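Local coordinates for protein putative sugar phosphate isomerase (Acidithiobacillus ferrooxidans, PDB 3L2H) that probably binds a metal ion and may act as a sugar phosphate isomerase of the cupin superfamily, at residues E61-Y67 and D127-N133; K78-E84 and A103-N109. All coordinates share one frame; numbering follows the deposited sequence. Where two conformers were deposited one is given.

Contact 1: residues E61-Y67 and D127-N133; sequences EYHLHHY and DVVDYPN
The His-X-His element of the first cupin motif, His-63 and His-65, is met here by strand 126-131, and His-65 bonds to Asp-127. Strand 64-65 pairs with the antiparallel strand 126-131. Leu-64 and Asp-130 form the hydrogen-bonded pair, with Leu-64 N to Asp-130 O at 3.0 Å and Asp-130 N to Leu-64 O at 2.8 Å. His-65 ND1 donates to the syn lone pair of Asp-127 OD2 at 2.7 Å. Ring and carboxylate are nearly coplanar, 3° apart. The other oxygen, Asp-127 OD1, takes Tyr-67 N at 2.9 Å. His-66 makes a different histidine-carboxylate bond. Its NE2 reaches Asp-130 OD2 at 2.8 Å, from above the carboxylate plane, and the two planes stand 85° apart. With CG beside its backbone N (chi1 -69°), the His-66 ring lies over Val-128, whose CG1 makes a CH-pi contact. Asp-130 OD1 is salt-bridged to Arg-137. With an alanine in place of His-66, Asp-130 OD2 is likely to lose its imidazole donor and Val-128 CG1 the ring face it covers. At the far end, a water joins Glu-61 OE2, also bonded to Gln-134, and Tyr-62 O to Asn-133 N. Asp-127 probably helps fix the rotation of His-65. His-63 NE2 is hydrogen-bonded to Glu-70 and lies 3.7 Å from His-65 NE2, consistent with a cupin metal site, though no metal is modelled here.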
# COMPACT_ATOMS: atom_id res chain seq x y z
N GLU B 61 5.84 -9.10 -25.43
CA GLU B 61 5.34 -8.10 -26.38
C GLU B 61 5.80 -6.76 -25.87
O GLU B 61 5.67 -6.47 -24.67
CB GLU B 61 3.82 -8.12 -26.47
CG GLU B 61 3.23 -6.93 -27.24
CD GLU B 61 3.58 -6.91 -28.72
OE1 GLU B 61 4.10 -7.93 -29.22
OE2 GLU B 61 3.33 -5.88 -29.43
N TYR B 62 6.39 -5.96 -26.75
CA TYR B 62 6.83 -4.58 -26.45
C TYR B 62 5.86 -3.89 -25.52
O TYR B 62 4.69 -3.73 -25.85
CB TYR B 62 6.93 -3.84 -27.75
CG TYR B 62 7.56 -2.46 -27.73
CD1 TYR B 62 8.91 -2.28 -27.44
CD2 TYR B 62 6.79 -1.34 -28.02
CE1 TYR B 62 9.49 -1.00 -27.46
CE2 TYR B 62 7.35 -0.07 -28.06
CZ TYR B 62 8.69 0.09 -27.78
OH TYR B 62 9.21 1.34 -27.80
N HIS B 63 6.35 -3.50 -24.33
CA HIS B 63 5.44 -3.00 -23.31
C HIS B 63 6.07 -1.99 -22.33
O HIS B 63 7.29 -1.89 -22.19
CB HIS B 63 4.84 -4.18 -22.53
CG HIS B 63 5.82 -4.85 -21.62
ND1 HIS B 63 6.57 -5.94 -22.01
CD2 HIS B 63 6.28 -4.50 -20.39
CE1 HIS B 63 7.39 -6.29 -21.03
NE2 HIS B 63 7.26 -5.41 -20.05
N LEU B 64 5.18 -1.29 -21.62
CA LEU B 64 5.54 -0.28 -20.64
C LEU B 64 4.65 -0.47 -19.43
O LEU B 64 3.42 -0.46 -19.55
CB LEU B 64 5.28 1.12 -21.21
CG LEU B 64 5.57 2.29 -20.27
CD1 LEU B 64 7.07 2.45 -20.01
CD2 LEU B 64 5.02 3.57 -20.87
N HIS B 65 5.26 -0.65 -18.26
CA HIS B 65 4.52 -0.71 -16.99
C HIS B 65 4.39 0.69 -16.37
O HIS B 65 5.34 1.46 -16.35
CB HIS B 65 5.24 -1.56 -15.96
CG HIS B 65 5.23 -3.03 -16.24
ND1 HIS B 65 4.23 -3.85 -15.77
CD2 HIS B 65 6.13 -3.84 -16.84
CE1 HIS B 65 4.48 -5.09 -16.14
NE2 HIS B 65 5.62 -5.11 -16.79
N HIS B 66 3.25 0.97 -15.79
CA HIS B 66 3.04 2.23 -15.12
C HIS B 66 3.33 2.17 -13.61
O HIS B 66 3.57 3.21 -13.02
CB HIS B 66 1.58 2.68 -15.30
CG HIS B 66 1.23 3.08 -16.70
ND1 HIS B 66 0.41 4.15 -16.98
CD2 HIS B 66 1.60 2.55 -17.89
CE1 HIS B 66 0.29 4.26 -18.29
NE2 HIS B 66 1.00 3.30 -18.87
N TYR B 67 3.24 0.98 -12.99
CA TYR B 67 3.42 0.83 -11.54
C TYR B 67 4.43 -0.24 -11.13
O TYR B 67 5.12 -0.08 -10.11
CB TYR B 67 2.06 0.52 -10.85
CG TYR B 67 1.16 1.72 -10.81
CD1 TYR B 67 1.27 2.65 -9.78
CD2 TYR B 67 0.26 1.96 -11.82
CE1 TYR B 67 0.47 3.79 -9.78
CE2 TYR B 67 -0.56 3.12 -11.84
CZ TYR B 67 -0.46 4.00 -10.82
OH TYR B 67 -1.23 5.14 -10.80
N ASP B 127 -1.88 -2.52 -11.66
CA ASP B 127 -0.89 -2.02 -12.61
C ASP B 127 -1.63 -1.61 -13.87
O ASP B 127 -2.81 -1.95 -14.07
CB ASP B 127 0.16 -3.10 -12.89
CG ASP B 127 1.45 -2.59 -13.57
OD1 ASP B 127 1.72 -1.36 -13.58
OD2 ASP B 127 2.17 -3.48 -14.08
N VAL B 128 -0.94 -0.88 -14.71
CA VAL B 128 -1.42 -0.48 -16.00
C VAL B 128 -0.26 -0.79 -16.93
O VAL B 128 0.90 -0.46 -16.61
CB VAL B 128 -1.81 0.99 -16.07
CG1 VAL B 128 -2.29 1.33 -17.51
CG2 VAL B 128 -2.88 1.34 -15.01
N VAL B 129 -0.52 -1.48 -18.02
CA VAL B 129 0.53 -1.83 -18.95
C VAL B 129 0.14 -1.43 -20.34
O VAL B 129 -0.96 -1.78 -20.79
CB VAL B 129 0.84 -3.33 -18.93
CG1 VAL B 129 2.05 -3.63 -19.89
CG2 VAL B 129 1.08 -3.82 -17.49
N ASP B 130 1.03 -0.73 -21.04
CA ASP B 130 0.78 -0.32 -22.40
C ASP B 130 1.48 -1.25 -23.36
O ASP B 130 2.62 -1.65 -23.12
CB ASP B 130 1.25 1.09 -22.68
CG ASP B 130 0.34 2.13 -22.07
OD1 ASP B 130 -0.86 1.80 -21.90
OD2 ASP B 130 0.83 3.22 -21.69
N TYR B 131 0.76 -1.63 -24.42
CA TYR B 131 1.33 -2.39 -25.53
C TYR B 131 1.27 -1.51 -26.78
O TYR B 131 0.35 -1.63 -27.60
CB TYR B 131 0.59 -3.70 -25.72
CG TYR B 131 0.62 -4.59 -24.51
CD1 TYR B 131 1.75 -5.31 -24.19
CD2 TYR B 131 -0.47 -4.69 -23.68
CE1 TYR B 131 1.79 -6.13 -23.09
CE2 TYR B 131 -0.44 -5.50 -22.56
CZ TYR B 131 0.68 -6.23 -22.28
OH TYR B 131 0.70 -7.03 -21.15
N PRO B 132 2.24 -0.61 -26.92
CA PRO B 132 2.08 0.41 -27.98
C PRO B 132 1.93 -0.16 -29.41
O PRO B 132 1.20 0.42 -30.21
CB PRO B 132 3.34 1.26 -27.86
CG PRO B 132 3.88 1.01 -26.44
CD PRO B 132 3.44 -0.38 -26.07
N ASN B 133 2.57 -1.29 -29.71
CA ASN B 133 2.54 -1.84 -31.07
C ASN B 133 1.21 -2.51 -31.37
O ASN B 133 0.87 -2.68 -32.57
CB ASN B 133 3.70 -2.81 -31.35
CG ASN B 133 5.06 -2.09 -31.38
OD1 ASN B 133 5.12 -0.86 -31.54
ND2 ASN B 133 6.12 -2.84 -31.23
O HOH W 1 3.29 -3.45 -28.09
O HOH W 2 5.51 -5.68 -30.97

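Contact 2: residues K78-E84 and A103-N109; sequences KGTLTME and AAHSISN. With EDO (1,2-ethanediol), chain O; EDO (1,2-ethanediol), chain N.
Thr-82 O is approached by two groups of the facing strand: Ser-106 N donates to it at 3.1 Å, and His-105 CA makes a CA-H...O contact at 3.0 Å. This is antiparallel pairing in the cupin barrel. Segment 103-109 carries the histidine and asparagine of the second cupin motif, His-105 and Asn-109. Ser-106 O takes Thr-82 N in return, and Thr-80 and Ser-108 form the next hydrogen-bonded pair. The hydroxyl residues Thr-80, Thr-82, Ser-106 and Ser-108 line one face. Leu-81, Met-83 (a selenomethionine here), His-105 and Ile-107 line the other, which packs on Val-72, Val-96 and Phe-98. On that face Leu-81 CD1 touches Ile-107 CG1 at 3.8 Å. His-105 NE2 is hydrogen-bonded to O2 of a 1,2-ethanediol at 2.7 Å. The diol, probably from the crystallisation liquor, is also held by Ser-59 and Glu-70 and may mark a pocket beside His-63 and His-105. Past the strand, the Glu-84 side chain bends at chi2 (-69°) and folds back on Ala-103 and Ala-104. Its backbone N donates to Ala-104 O at 3.0 Å. Its OE2 receives Ala-104 N at 2.8 Å, on the anti side and 15° out of the carboxylate plane.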
# COMPACT_ATOMS: atom_id res chain seq x y z
N LYS B 78 23.34 -13.97 -26.26
CA LYS B 78 23.24 -12.59 -26.72
C LYS B 78 21.86 -12.25 -27.21
O LYS B 78 21.13 -13.11 -27.65
CB LYS B 78 24.23 -12.37 -27.86
CG LYS B 78 25.68 -12.61 -27.46
CD LYS B 78 26.63 -12.46 -28.62
CE LYS B 78 28.11 -12.30 -28.14
NZ LYS B 78 29.11 -12.42 -29.29
N GLY B 79 21.50 -10.97 -27.13
CA GLY B 79 20.19 -10.52 -27.57
C GLY B 79 20.24 -9.10 -28.08
O GLY B 79 21.28 -8.46 -28.06
N THR B 80 19.09 -8.62 -28.52
CA THR B 80 18.95 -7.25 -28.97
C THR B 80 17.83 -6.64 -28.15
O THR B 80 16.71 -7.15 -28.15
CB THR B 80 18.57 -7.19 -30.42
OG1 THR B 80 19.64 -7.75 -31.19
CG2 THR B 80 18.28 -5.72 -30.87
N LEU B 81 18.17 -5.58 -27.42
CA LEU B 81 17.22 -4.89 -26.56
C LEU B 81 16.65 -3.70 -27.33
O LEU B 81 17.41 -2.89 -27.82
CB LEU B 81 17.97 -4.43 -25.29
CG LEU B 81 17.27 -3.43 -24.36
CD1 LEU B 81 15.93 -4.04 -23.81
CD2 LEU B 81 18.19 -2.99 -23.24
N THR B 82 15.33 -3.63 -27.49
CA THR B 82 14.67 -2.47 -28.03
C THR B 82 14.05 -1.69 -26.88
O THR B 82 13.31 -2.25 -26.10
CB THR B 82 13.55 -2.87 -29.04
OG1 THR B 82 14.17 -3.54 -30.13
CG2 THR B 82 12.75 -1.69 -29.55
N MSE B 83 14.39 -0.40 -26.79
CA MSE B 83 13.80 0.51 -25.82
C MSE B 83 13.42 1.77 -26.54
O MSE B 83 14.26 2.40 -27.16
CB MSE B 83 14.75 0.86 -24.66
CG MSE B 83 15.11 -0.29 -23.81
SE MSE B 83 16.21 0.26 -22.23
CE MSE B 83 17.89 0.67 -23.18
N GLU B 84 12.13 2.13 -26.47
CA GLU B 84 11.61 3.27 -27.24
C GLU B 84 12.10 3.15 -28.70
O GLU B 84 11.88 2.13 -29.32
CB GLU B 84 11.99 4.57 -26.55
CG GLU B 84 11.40 4.68 -25.13
CD GLU B 84 9.87 4.85 -25.16
OE1 GLU B 84 9.38 5.65 -25.99
OE2 GLU B 84 9.17 4.18 -24.37
N ALA B 103 10.44 3.50 -20.03
CA ALA B 103 10.69 3.13 -21.42
C ALA B 103 9.98 1.82 -21.78
O ALA B 103 10.10 0.84 -21.05
CB ALA B 103 12.17 2.99 -21.64
N ALA B 104 9.26 1.81 -22.89
CA ALA B 104 8.73 0.56 -23.45
C ALA B 104 9.90 -0.29 -23.95
O ALA B 104 10.87 0.26 -24.48
CB ALA B 104 7.73 0.85 -24.59
N HIS B 105 9.83 -1.60 -23.80
CA HIS B 105 10.88 -2.46 -24.27
C HIS B 105 10.43 -3.84 -24.65
O HIS B 105 9.36 -4.31 -24.24
CB HIS B 105 11.95 -2.63 -23.15
CG HIS B 105 11.75 -3.84 -22.30
ND1 HIS B 105 10.93 -3.84 -21.19
CD2 HIS B 105 12.27 -5.09 -22.40
CE1 HIS B 105 10.94 -5.06 -20.66
NE2 HIS B 105 11.76 -5.83 -21.36
N SER B 106 11.30 -4.49 -25.43
CA SER B 106 11.27 -5.91 -25.65
C SER B 106 12.71 -6.37 -25.93
O SER B 106 13.57 -5.57 -26.23
CB SER B 106 10.32 -6.31 -26.79
OG SER B 106 10.69 -5.67 -28.01
N ILE B 107 12.94 -7.67 -25.80
CA ILE B 107 14.21 -8.29 -26.14
C ILE B 107 13.99 -9.40 -27.17
O ILE B 107 13.04 -10.19 -27.05
CB ILE B 107 14.88 -8.90 -24.89
CG1 ILE B 107 15.35 -7.80 -23.94
CG2 ILE B 107 16.09 -9.82 -25.25
CD1 ILE B 107 15.58 -8.26 -22.47
N SER B 108 14.85 -9.40 -28.20
CA SER B 108 14.89 -10.42 -29.22
C SER B 108 16.17 -11.23 -29.09
O SER B 108 17.22 -10.70 -28.70
CB SER B 108 14.87 -9.81 -30.62
OG SER B 108 13.63 -9.15 -30.89
N ASN B 109 16.09 -12.52 -29.39
CA ASN B 109 17.29 -13.33 -29.53
C ASN B 109 17.53 -13.51 -31.01
O ASN B 109 16.89 -14.35 -31.64
CB ASN B 109 17.19 -14.69 -28.83
CG ASN B 109 18.44 -15.51 -28.98
OD1 ASN B 109 19.39 -15.06 -29.64
ND2 ASN B 109 18.46 -16.72 -28.41
C1 EDO O . 21.40 -10.91 -30.62
O1 EDO O . 20.07 -10.52 -30.99
C2 EDO O . 22.28 -10.98 -31.86
O2 EDO O . 23.61 -10.69 -31.46
C1 EDO N . 10.50 -9.47 -19.88
O1 EDO N . 9.54 -8.40 -19.69
C2 EDO N . 11.85 -8.91 -20.27
O2 EDO N . 11.78 -8.54 -21.66

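After the N-terminal strands, the chain passes through strand 46-53 and reaches 61-67, the first half of contact 1. It continues through strand 70-76 to 78-84, which opens contact 2. Strands 86-90 and 95-98 follow, and 103-109 closes this short loop. Strand 115-122 then leads to 127-133, which closes the longer loop of contact 1. Both segments of contact 2 lie in the loop between 61-67 and 127-133, and the two contacts do not cross. Contact 1 joins 64-65 to 126-131, and contact 2 joins 79-83 to 105-108. His-63 O and His-105 N, 3.0 Å apart in a probable hydrogen bond, link the two sheets and bring both cupin motifs together.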